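Local coordinates for SnoaL-like domain-containing protein (Methylibium petroleiphilum PM1, PDB 3G16) that is of unknown function but adopts the cystatin-like fold of the SnoaL-like, NTF2-type proteins, at residues A33-V36 against P37-H41. Residues are numbered along the deposited sequence; the frame is centred on the assembly and turned at random.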
loop_
_atom_site.group_PDB
_atom_site.type_symbol
_atom_site.label_atom_id
_atom_site.label_comp_id
_atom_site.label_asym_id
_atom_site.label_seq_id
_atom_site.Cartn_x
_atom_site.Cartn_y
_atom_site.Cartn_z
ATOM N N ALA A 33 -5.123 -22.461 -3.015
ATOM C CA ALA A 33 -6.552 -22.416 -3.340
ATOM C C ALA A 33 -7.134 -21.004 -3.343
ATOM O O ALA A 33 -8.259 -20.789 -3.796
ATOM C CB ALA A 33 -7.325 -23.295 -2.378
ATOM N N CYS A 34 -6.363 -20.034 -2.833
ATOM C CA CYS A 34 -6.833 -18.664 -2.817
ATOM C C CYS A 34 -6.469 -17.849 -4.046
ATOM O O CYS A 34 -6.851 -16.685 -4.153
ATOM C CB CYS A 34 -6.204 -17.940 -1.626
ATOM S SG CYS A 34 -6.768 -18.619 -0.025
ATOM N N PHE A 35 -5.673 -18.460 -4.925
ATOM C CA PHE A 35 -5.170 -17.801 -6.122
ATOM C C PHE A 35 -5.508 -18.488 -7.418
ATOM O O PHE A 35 -5.640 -19.713 -7.448
ATOM C CB PHE A 35 -3.630 -17.845 -6.097
ATOM C CG PHE A 35 -2.991 -17.030 -5.002
ATOM C CD1 PHE A 35 -2.787 -15.666 -5.159
ATOM C CD2 PHE A 35 -2.590 -17.608 -3.813
ATOM C CE1 PHE A 35 -2.205 -14.908 -4.166
ATOM C CE2 PHE A 35 -2.017 -16.847 -2.801
ATOM C CZ PHE A 35 -1.809 -15.502 -2.985
ATOM N N VAL A 36 -5.581 -17.736 -8.498
ATOM C CA VAL A 36 -5.505 -18.357 -9.820
ATOM C C VAL A 36 -4.073 -18.955 -9.909
ATOM O O VAL A 36 -3.121 -18.398 -9.350
ATOM C CB VAL A 36 -5.786 -17.411 -10.993
ATOM C CG1 VAL A 36 -7.194 -16.781 -10.826
ATOM C CG2 VAL A 36 -4.765 -16.319 -11.081
ATOM N N PRO A 37 -3.889 -20.062 -10.628
ATOM C CA PRO A 37 -2.554 -20.706 -10.661
ATOM C C PRO A 37 -1.415 -19.813 -11.084
ATOM O O PRO A 37 -0.291 -19.956 -10.551
ATOM C CB PRO A 37 -2.754 -21.875 -11.632
ATOM C CG PRO A 37 -4.229 -22.112 -11.648
ATOM C CD PRO A 37 -4.926 -20.837 -11.333
ATOM N N GLU A 38 -1.673 -18.912 -12.004
ATOM C CA GLU A 38 -0.655 -18.038 -12.539
ATOM C C GLU A 38 -0.459 -16.735 -11.758
ATOM O O GLU A 38 0.254 -15.837 -12.240
ATOM C CB GLU A 38 -0.987 -17.736 -14.014
ATOM C CG GLU A 38 -2.203 -16.819 -14.299
ATOM C CD GLU A 38 -3.624 -17.470 -14.265
ATOM O OE1 GLU A 38 -3.802 -18.616 -13.843
ATOM O OE2 GLU A 38 -4.574 -16.764 -14.700
ATOM N N ALA A 39 -1.073 -16.611 -10.585
ATOM C CA ALA A 39 -0.953 -15.380 -9.830
ATOM C C ALA A 39 0.509 -15.021 -9.566
ATOM O O ALA A 39 1.351 -15.896 -9.362
ATOM C CB ALA A 39 -1.661 -15.524 -8.473
ATOM N N VAL A 40 0.769 -13.721 -9.554
ATOM C CA VAL A 40 2.119 -13.193 -9.280
ATOM C C VAL A 40 2.048 -12.262 -8.065
ATOM O O VAL A 40 1.129 -11.444 -7.919
ATOM C CB VAL A 40 2.716 -12.464 -10.479
ATOM C CG1 VAL A 40 4.158 -11.994 -10.171
ATOM C CG2 VAL A 40 2.743 -13.369 -11.723
ATOM N N HIS A 41 3.029 -12.385 -7.180
ATOM C CA HIS A 41 3.219 -11.461 -6.042
ATOM C C HIS A 41 4.461 -10.623 -6.335
ATOM O O HIS A 41 5.544 -11.165 -6.662
ATOM C CB HIS A 41 3.472 -12.229 -4.763
ATOM C CG HIS A 41 3.159 -11.487 -3.494
ATOM N ND1 HIS A 41 3.572 -10.188 -3.214
ATOM C CD2 HIS A 41 2.529 -11.918 -2.386
ATOM C CE1 HIS A 41 3.173 -9.868 -1.984
ATOM N NE2 HIS A 41 2.529 -10.902 -1.455
#
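The backbone N of A39 donates a hydrogen bond to V36 O across 3.0 Å, and this bond closes a type I beta turn that runs from V36 to A39. The N-H points almost straight at the oxygen, at 161°. P37 fills the second position of the turn, where its ring holds phi near the usual value for this position (-55°) and where no N-H is called for. The turn makes the corner between strand 35-36 and strand 39-42 in the cone-like NTF2 fold, and the two short strands run on from it in different directions; backbone hydrogen bonds link V36 to I117 and A39 to G54.

Inside the corner, F35 swings its ring beside its own backbone N, and CD1 comes to 3.5 Å from A39 CB, an oblique approach. The same A39 CB lies 3.3 Å from V36 O, so a small side chain suits a place this close to both. The ring goes on to Y19 of helix 9-24, which it meets edge-to-face, and to I58 of helix 55-69, joining both helices to the bend.

On the exposed side E38 folds back over V36. A chi1 of 71° tucks CG against the backbone, and a second bend at chi2 returns the carboxylate towards the start of the turn while leaving it at the surface. It meets the valine methyl in a van der Waals contact: V36 CG2 lies 3.6 Å from E38 CD, with OE1 and OE2 each 3.7 Å from that same methyl.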